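Serine-rich Repeat Adhesion Glycoprotein (Srr1) (Streptococcus agalactiae, PDB 4MBO) is a surface adhesion glycoprotein that binds fibrinogen, an activity through which the bacterium probably attaches to host material. Local coordinates at residues Lys11-Glu16 against Phe49-Val54; Asp81-Asp84 against Gln88-Ala91; Val230-Thr235 against Ile269-Lys274. All coordinates share one frame; numbering follows the deposited sequence.

Contact 1 (Lys11-Glu16 against Phe49-Val54); sequences KDVSSE and FSIASV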
loop_
_atom_site.group_PDB
_atom_site.type_symbol
_atom_site.label_atom_id
_atom_site.label_comp_id
_atom_site.label_asym_id
_atom_site.label_seq_id
_atom_site.Cartn_x
_atom_site.Cartn_y
_atom_site.Cartn_z
ATOM N N LYS A 11 -22.203 -10.445 -24.047
ATOM C CA LYS A 11 -21.145 -9.519 -24.479
ATOM C C LYS A 11 -19.735 -9.702 -23.886
ATOM O O LYS A 11 -18.845 -8.931 -24.284
ATOM C CB LYS A 11 -21.591 -8.069 -24.298
ATOM C CG LYS A 11 -22.755 -7.681 -25.178
ATOM C CD LYS A 11 -23.638 -6.669 -24.476
ATOM C CE LYS A 11 -24.468 -5.882 -25.476
ATOM N NZ LYS A 11 -25.210 -6.686 -26.484
ATOM N N ASP A 12 -19.546 -10.644 -22.931
ATOM C CA ASP A 12 -18.191 -10.983 -22.434
ATOM C C ASP A 12 -17.624 -12.027 -23.410
ATOM O O ASP A 12 -18.101 -13.176 -23.467
ATOM C CB ASP A 12 -18.136 -11.500 -20.973
ATOM C CG ASP A 12 -16.670 -11.798 -20.505
ATOM O OD1 ASP A 12 -15.938 -12.421 -21.280
ATOM O OD2 ASP A 12 -16.223 -11.401 -19.396
ATOM N N VAL A 13 -16.607 -11.606 -24.158
ATOM C CA VAL A 13 -15.957 -12.412 -25.203
ATOM C C VAL A 13 -14.718 -13.225 -24.749
ATOM O O VAL A 13 -14.010 -13.788 -25.596
ATOM C CB VAL A 13 -15.577 -11.508 -26.426
ATOM C CG1 VAL A 13 -14.499 -10.451 -26.094
ATOM C CG2 VAL A 13 -15.138 -12.358 -27.600
ATOM N N SER A 14 -14.490 -13.342 -23.431
ATOM C CA SER A 14 -13.323 -14.067 -22.914
ATOM C C SER A 14 -13.262 -15.505 -23.404
ATOM O O SER A 14 -12.159 -16.082 -23.522
ATOM C CB SER A 14 -13.335 -14.123 -21.380
ATOM O OG SER A 14 -13.322 -12.845 -20.755
ATOM N N SER A 15 -14.443 -16.103 -23.621
ATOM C CA SER A 15 -14.524 -17.503 -24.075
ATOM C C SER A 15 -14.162 -17.707 -25.559
ATOM O O SER A 15 -14.011 -18.866 -25.990
ATOM C CB SER A 15 -15.915 -18.094 -23.779
ATOM O OG SER A 15 -16.920 -17.443 -24.537
ATOM N N GLU A 16 -14.014 -16.609 -26.321
ATOM C CA GLU A 16 -13.709 -16.653 -27.789
ATOM C C GLU A 16 -12.246 -16.279 -28.131
ATOM O O GLU A 16 -11.815 -16.282 -29.309
ATOM C CB GLU A 16 -14.630 -15.681 -28.531
ATOM C CG GLU A 16 -14.505 -15.699 -30.046
ATOM C CD GLU A 16 -15.466 -14.742 -30.746
ATOM O OE1 GLU A 16 -16.203 -13.994 -30.060
ATOM O OE2 GLU A 16 -15.480 -14.746 -32.001
ATOM N N PHE A 49 -3.215 -12.834 -26.449
ATOM C CA PHE A 49 -4.168 -13.647 -27.204
ATOM C C PHE A 49 -4.423 -13.009 -28.573
ATOM O O PHE A 49 -3.948 -11.900 -28.853
ATOM C CB PHE A 49 -5.520 -13.775 -26.447
ATOM C CG PHE A 49 -6.202 -12.467 -26.184
ATOM C CD1 PHE A 49 -7.056 -11.888 -27.119
ATOM C CD2 PHE A 49 -5.991 -11.801 -24.977
ATOM C CE1 PHE A 49 -7.677 -10.675 -26.878
ATOM C CE2 PHE A 49 -6.596 -10.577 -24.745
ATOM C CZ PHE A 49 -7.444 -10.021 -25.682
ATOM N N SER A 50 -5.141 -13.743 -29.413
ATOM C CA SER A 50 -5.651 -13.257 -30.663
ATOM C C SER A 50 -7.169 -13.373 -30.650
ATOM O O SER A 50 -7.735 -14.227 -29.957
ATOM C CB SER A 50 -5.133 -14.090 -31.835
ATOM O OG SER A 50 -3.755 -13.889 -31.992
ATOM N N ILE A 51 -7.832 -12.528 -31.443
ATOM C CA ILE A 51 -9.292 -12.596 -31.583
ATOM C C ILE A 51 -9.645 -12.140 -33.015
ATOM O O ILE A 51 -9.132 -11.115 -33.504
ATOM C CB ILE A 51 -10.025 -11.809 -30.457
ATOM C CG1 ILE A 51 -11.527 -12.049 -30.548
ATOM C CG2 ILE A 51 -9.716 -10.314 -30.488
ATOM C CD1 ILE A 51 -12.268 -11.667 -29.291
ATOM N N ALA A 52 -10.453 -12.929 -33.718
ATOM C CA ALA A 52 -10.786 -12.619 -35.122
ATOM C C ALA A 52 -11.466 -11.272 -35.311
ATOM O O ALA A 52 -11.123 -10.502 -36.218
ATOM C CB ALA A 52 -11.646 -13.730 -35.700
ATOM N N SER A 53 -12.463 -11.002 -34.492
ATOM C CA SER A 53 -13.145 -9.735 -34.567
ATOM C C SER A 53 -13.916 -9.497 -33.292
ATOM O O SER A 53 -14.243 -10.437 -32.571
ATOM C CB SER A 53 -14.082 -9.678 -35.774
ATOM O OG SER A 53 -15.266 -10.409 -35.537
ATOM N N VAL A 54 -14.184 -8.230 -33.015
ATOM C CA VAL A 54 -14.926 -7.823 -31.845
ATOM C C VAL A 54 -15.909 -6.705 -32.182
ATOM O O VAL A 54 -15.838 -6.121 -33.259
ATOM C CB VAL A 54 -13.985 -7.293 -30.743
ATOM C CG1 VAL A 54 -12.925 -8.336 -30.413
ATOM C CG2 VAL A 54 -13.337 -5.969 -31.161
HETATM O O HOH W 1 -15.963 -11.155 -30.581
#
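V13 and I51 meet tip to tip: CG2 of V13 comes to 3.4 Å from CD1 of I51, closer than two methyl groups usually pack. CG1 of V13 is a second, more relaxed neighbour of the same methyl, at 4.1 Å, so I51 ends against the fork of the valine. The isoleucine gets there by being stretched out: CG1 lies opposite its backbone N (chi1 -173°), and the chain continues nearly straight to CD1.

E16 works differently. Its exposed side chain, fully extended, runs toward the turn after I51, where OE1 receives a hydrogen from a water at 2.9 Å. The same water donates to the backbone O of S53 at 2.7 Å, so the carboxylate and the turn are joined through solvent and not directly.

V13 is held partly by its own loop. D12 OD1 takes both N and OG of S14, the amide at 2.8 Å in an Asx turn and the hydroxyl through the syn lone pair, while E16 N bonds back to V13 O. The V13 backbone also bonds to V59, and D12 OD2 and S14 OG reach T61 of the same strand 59-64, which ties this loop to the neighbouring sheet. W106 of strand 101-106 touches both V13 and I51, and I51 rests on L17 and I116 as well. The pair closes one end of the Ig-type beta sandwich, where the loop before strand 20-25 lies over the end of strand 43-51 and W106 of the facing sheet.

Contact 2 (Asp81-Asp84 against Gln88-Ala91); sequences DIMD and QLLA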
loop_
_atom_site.group_PDB
_atom_site.type_symbol
_atom_site.label_atom_id
_atom_site.label_comp_id
_atom_site.label_asym_id
_atom_site.label_seq_id
_atom_site.Cartn_x
_atom_site.Cartn_y
_atom_site.Cartn_z
ATOM N N ASP A 81 -4.013 1.111 -21.418
ATOM C CA ASP A 81 -4.725 0.805 -22.621
ATOM C C ASP A 81 -3.984 -0.299 -23.381
ATOM O O ASP A 81 -2.752 -0.477 -23.249
ATOM C CB ASP A 81 -4.777 2.031 -23.557
ATOM C CG ASP A 81 -5.502 3.233 -22.947
ATOM O OD1 ASP A 81 -6.407 3.049 -22.089
ATOM O OD2 ASP A 81 -5.175 4.371 -23.382
ATOM N N ILE A 82 -4.738 -1.006 -24.198
ATOM C CA ILE A 82 -4.172 -1.975 -25.117
ATOM C C ILE A 82 -4.153 -1.309 -26.490
ATOM O O ILE A 82 -5.191 -0.870 -26.974
ATOM C CB ILE A 82 -4.983 -3.253 -25.154
ATOM C CG1 ILE A 82 -5.048 -3.888 -23.764
ATOM C CG2 ILE A 82 -4.351 -4.237 -26.132
ATOM C CD1 ILE A 82 -5.760 -5.224 -23.737
ATOM N N MET A 83 -2.967 -1.235 -27.122
ATOM C CA MET A 83 -2.785 -0.595 -28.386
ATOM C C MET A 83 -2.390 -1.600 -29.450
ATOM O O MET A 83 -1.837 -2.654 -29.125
ATOM C CB MET A 83 -1.601 0.397 -28.293
ATOM C CG MET A 83 -1.585 1.206 -27.019
ATOM S SD MET A 83 -2.912 2.411 -27.000
ATOM C CE MET A 83 -2.085 3.748 -27.865
ATOM N N ASP A 84 -2.656 -1.266 -30.708
ATOM C CA ASP A 84 -2.202 -2.108 -31.802
ATOM C C ASP A 84 -0.879 -1.546 -32.359
ATOM O O ASP A 84 -0.311 -0.581 -31.815
ATOM C CB ASP A 84 -3.265 -2.334 -32.891
ATOM C CG ASP A 84 -3.470 -1.149 -33.809
ATOM O OD1 ASP A 84 -2.858 -0.074 -33.609
ATOM O OD2 ASP A 84 -4.268 -1.322 -34.765
ATOM N N GLN A 88 -2.810 2.831 -32.294
ATOM C CA GLN A 88 -4.228 3.144 -32.026
ATOM C C GLN A 88 -4.814 2.278 -30.898
ATOM O O GLN A 88 -4.350 1.182 -30.641
ATOM C CB GLN A 88 -5.031 3.038 -33.302
ATOM C CG GLN A 88 -4.780 4.222 -34.243
ATOM C CD GLN A 88 -5.354 3.985 -35.615
ATOM O OE1 GLN A 88 -4.711 3.381 -36.472
ATOM N NE2 GLN A 88 -6.554 4.498 -35.847
ATOM N N LEU A 89 -5.847 2.791 -30.230
ATOM C CA LEU A 89 -6.371 2.137 -29.026
ATOM C C LEU A 89 -7.371 1.010 -29.333
ATOM O O LEU A 89 -8.389 1.238 -29.985
ATOM C CB LEU A 89 -6.985 3.208 -28.099
ATOM C CG LEU A 89 -6.805 2.991 -26.602
ATOM C CD1 LEU A 89 -7.154 4.251 -25.804
ATOM C CD2 LEU A 89 -7.614 1.815 -26.135
ATOM N N LEU A 90 -7.033 -0.211 -28.893
ATOM C CA LEU A 90 -7.903 -1.387 -29.068
ATOM C C LEU A 90 -8.889 -1.548 -27.909
ATOM O O LEU A 90 -10.029 -1.919 -28.110
ATOM C CB LEU A 90 -7.077 -2.673 -29.166
ATOM C CG LEU A 90 -6.216 -2.841 -30.414
ATOM C CD1 LEU A 90 -5.355 -4.081 -30.213
ATOM C CD2 LEU A 90 -7.044 -2.926 -31.679
ATOM N N ALA A 91 -8.431 -1.291 -26.703
ATOM C CA ALA A 91 -9.292 -1.482 -25.532
ATOM C C ALA A 91 -8.812 -0.706 -24.349
ATOM O O ALA A 91 -7.605 -0.473 -24.195
ATOM C CB ALA A 91 -9.324 -2.965 -25.170
#
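I82 faces both L90 and A91, a classic beta bulge that moves the antiparallel register by one residue before M83 pairs with L89 in a non-hydrogen-bonded position. The carbonyl oxygen of I82 is the hub: L90 N reaches it at 2.7 Å and A91 N at 3.3 Å, both in the carbonyl plane. I82 N returns an almost straight bond to A91 O, 2.9 Å long with an N-H...O angle of 176°. Toward the turn, D84 N donates to Q88 O at 3.0 Å.

The side chains sort themselves around this frame. D81 and L89 cross at about a right angle, with OD2 of the aspartate only 3.1 Å from CD1 of the leucine, a close carboxylate-to-methyl approach. A bend at chi2 of M83 brings its SD to 4.0 Å from CG of L89 on the same face of the sheet, and the two side chains cross obliquely. On the other face the I82 and A91 side chains lie side by side, and I82 also touches Y104 and V120. L90 points toward the first strand, its CD1 against CB of D84 at 3.8 Å, and sits among W106, A110, L113 and I116.

D84 turns its carboxylate back over the turn because CG stands between the backbone N and the carbonyl carbon (chi1 76°). Q88 N then meets OD1 on the syn side, 31° out of the carboxylate plane, and T86 OG1 bonds to the same oxygen; OD2 goes to Y109 OH. These polar neighbours are consistent with a charged D84, though T86 OG1 is shared with Q88 OE1, and they fasten the hairpin turn to helix 108-111.

Contact 3 (Val230-Thr235 against Ile269-Lys274); sequences VKILKT and ITIDWK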
loop_
_atom_site.group_PDB
_atom_site.type_symbol
_atom_site.label_atom_id
_atom_site.label_comp_id
_atom_site.label_asym_id
_atom_site.label_seq_id
_atom_site.Cartn_x
_atom_site.Cartn_y
_atom_site.Cartn_z
ATOM N N VAL A 230 -4.248 15.713 10.418
ATOM C CA VAL A 230 -3.738 14.785 11.424
ATOM C C VAL A 230 -4.869 14.177 12.229
ATOM O O VAL A 230 -5.734 14.893 12.724
ATOM C CB VAL A 230 -2.803 15.516 12.427
ATOM C CG1 VAL A 230 -2.263 14.559 13.479
ATOM C CG2 VAL A 230 -1.652 16.193 11.704
ATOM N N LYS A 231 -4.837 12.855 12.353
ATOM C CA LYS A 231 -5.819 12.103 13.135
ATOM C C LYS A 231 -5.016 11.148 13.997
ATOM O O LYS A 231 -4.045 10.542 13.539
ATOM C CB LYS A 231 -6.799 11.314 12.231
ATOM C CG LYS A 231 -7.846 10.501 12.990
ATOM C CD LYS A 231 -9.003 9.968 12.112
ATOM C CE LYS A 231 -8.529 8.983 11.059
ATOM N NZ LYS A 231 -9.674 8.379 10.280
ATOM N N ILE A 232 -5.410 11.027 15.270
ATOM C CA ILE A 232 -4.749 10.143 16.232
ATOM C C ILE A 232 -5.768 9.154 16.795
ATOM O O ILE A 232 -6.826 9.543 17.311
ATOM C CB ILE A 232 -4.084 10.934 17.384
ATOM C CG1 ILE A 232 -3.254 12.071 16.814
ATOM C CG2 ILE A 232 -3.302 10.005 18.297
ATOM C CD1 ILE A 232 -2.602 12.953 17.847
ATOM N N LEU A 233 -5.444 7.876 16.670
ATOM C CA LEU A 233 -6.277 6.793 17.145
ATOM C C LEU A 233 -5.568 5.975 18.200
ATOM O O LEU A 233 -4.347 5.886 18.209
ATOM C CB LEU A 233 -6.670 5.852 15.977
ATOM C CG LEU A 233 -7.264 6.520 14.765
ATOM C CD1 LEU A 233 -7.464 5.503 13.660
ATOM C CD2 LEU A 233 -8.566 7.219 15.082
ATOM N N LYS A 234 -6.345 5.414 19.134
ATOM C CA LYS A 234 -5.805 4.554 20.199
ATOM C C LYS A 234 -6.396 3.148 20.052
ATOM O O LYS A 234 -7.615 2.986 19.834
ATOM C CB LYS A 234 -6.132 5.115 21.594
ATOM C CG LYS A 234 -5.614 4.279 22.756
ATOM C CD LYS A 234 -5.969 4.929 24.086
ATOM C CE LYS A 234 -5.736 4.000 25.261
ATOM N NZ LYS A 234 -6.662 2.843 25.229
ATOM N N THR A 235 -5.537 2.137 20.193
ATOM C CA THR A 235 -5.948 0.728 20.084
ATOM C C THR A 235 -4.921 -0.194 20.781
ATOM O O THR A 235 -3.802 0.221 21.085
ATOM C CB THR A 235 -6.078 0.297 18.585
ATOM O OG1 THR A 235 -6.809 -0.926 18.479
ATOM C CG2 THR A 235 -4.719 0.174 17.954
ATOM N N ILE A 269 6.094 18.109 13.127
ATOM C CA ILE A 269 4.871 17.973 13.933
ATOM C C ILE A 269 5.341 17.307 15.232
ATOM O O ILE A 269 6.050 16.284 15.204
ATOM C CB ILE A 269 3.826 17.100 13.225
ATOM C CG1 ILE A 269 3.214 17.890 12.075
ATOM C CG2 ILE A 269 2.746 16.609 14.186
ATOM C CD1 ILE A 269 2.394 17.046 11.123
ATOM N N THR A 270 4.986 17.900 16.376
ATOM C CA THR A 270 5.403 17.408 17.665
ATOM C C THR A 270 4.183 17.133 18.531
ATOM O O THR A 270 3.370 18.017 18.794
ATOM C CB THR A 270 6.281 18.459 18.404
ATOM O OG1 THR A 270 7.442 18.762 17.602
ATOM C CG2 THR A 270 6.743 17.925 19.742
ATOM N N ILE A 271 4.044 15.877 18.941
ATOM C CA ILE A 271 2.957 15.398 19.786
ATOM C C ILE A 271 3.494 15.008 21.145
ATOM O O ILE A 271 4.313 14.103 21.241
ATOM C CB ILE A 271 2.281 14.148 19.183
ATOM C CG1 ILE A 271 1.712 14.495 17.811
ATOM C CG2 ILE A 271 1.164 13.670 20.091
ATOM C CD1 ILE A 271 1.432 13.275 16.931
ATOM N N ASP A 272 3.009 15.677 22.198
ATOM C CA ASP A 272 3.351 15.354 23.595
ATOM C C ASP A 272 2.342 14.294 24.068
ATOM O O ASP A 272 1.131 14.546 24.058
ATOM C CB ASP A 272 3.170 16.623 24.429
ATOM C CG ASP A 272 3.529 16.473 25.892
ATOM O OD1 ASP A 272 3.804 15.362 26.405
ATOM O OD2 ASP A 272 3.483 17.558 26.572
ATOM N N TRP A 273 2.831 13.114 24.434
ATOM C CA TRP A 273 1.944 12.050 24.927
ATOM C C TRP A 273 1.486 12.264 26.371
ATOM O O TRP A 273 0.692 11.483 26.890
ATOM C CB TRP A 273 2.540 10.678 24.702
ATOM C CG TRP A 273 2.725 10.372 23.247
ATOM C CD1 TRP A 273 3.914 10.190 22.608
ATOM C CD2 TRP A 273 1.697 10.186 22.254
ATOM N NE1 TRP A 273 3.695 9.893 21.285
ATOM C CE2 TRP A 273 2.343 9.948 21.032
ATOM C CE3 TRP A 273 0.301 10.262 22.269
ATOM C CZ2 TRP A 273 1.644 9.739 19.838
ATOM C CZ3 TRP A 273 -0.398 10.070 21.064
ATOM C CH2 TRP A 273 0.279 9.802 19.885
ATOM N N LYS A 274 2.018 13.299 26.999
ATOM C CA LYS A 274 1.546 13.743 28.337
ATOM C C LYS A 274 1.799 12.746 29.447
ATOM O O LYS A 274 1.102 12.767 30.495
ATOM C CB LYS A 274 0.067 14.087 28.315
ATOM C CG LYS A 274 -0.366 15.042 27.233
ATOM C CD LYS A 274 -1.832 15.371 27.414
ATOM C CE LYS A 274 -2.436 16.039 26.200
ATOM N NZ LYS A 274 -1.756 17.290 25.759
#
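D272 OD1 is gripped twice, by K274 N at 2.8 Å and by ND2 of N208, just beside the point where W273 swings in to meet I232. The bond to K274 N makes an Asx turn; the amide comes from above the carboxylate plane, 51° out of it. The setting is a beta sandwich: strand 229-235 belongs to one antiparallel sheet and strand 269-272 to the one facing it, with the CA atoms of I232 and I271 10.0 Å apart, and side chains alone fill the gap.

Three apolar pairs do this. At one end V230 and I269 slide past each other in opposite directions, brushing through CG2 and CD1 at 4.2 Å. In the middle I232 and I271 reach straight at each other, CD1 to CD1 at 4.1 Å. Both isoleucines place CG1 opposite the carbonyl carbon and run extended from there (chi2 177° for I232), which is what aims the two end methyls across the gap. Y262 of strand 262-264 touches V230 and I271, and V286 of strand 283-290 touches I271 and W273, so the layer is filled in from neighbouring strands of both sheets.

W273 closes the other end. Its indole is held by NE1 bonding to T211 OG1, stacks with the ring of Y284 and meets Y260 edge-to-face. One indole face carries CG2 of I271, 3.8 Å above the plane and offset toward the rim. I232 comes instead to the edge: the branch methyl CG2, not CD1, lies in the plane of the ring, 3.9 Å from CH2 and 4.0 Å from CZ3.

How the contacts relate
Contacts 1, 2 and 3 follow one another along the chain. Contact 2 and the 49-54 side of contact 1 belong to the bacterial Ig domain, with 11-16 packed against it; their centres are 15 Å apart, nearest atoms about 5 Å. They share W106 and I116: W106 meets V13 and I51 of contact 1 and L90 and A91 of contact 2, so one core backs both the closed sandwich end and the edge hairpin. Contact 3 belongs to the C-terminal adhesin domain across the chain's centre, 54 Å from contact 1 and 48 Å from contact 2, centre to centre. Each domain has its own sandwich core, consistent with the paired-domain build of fibrinogen-binding adhesins.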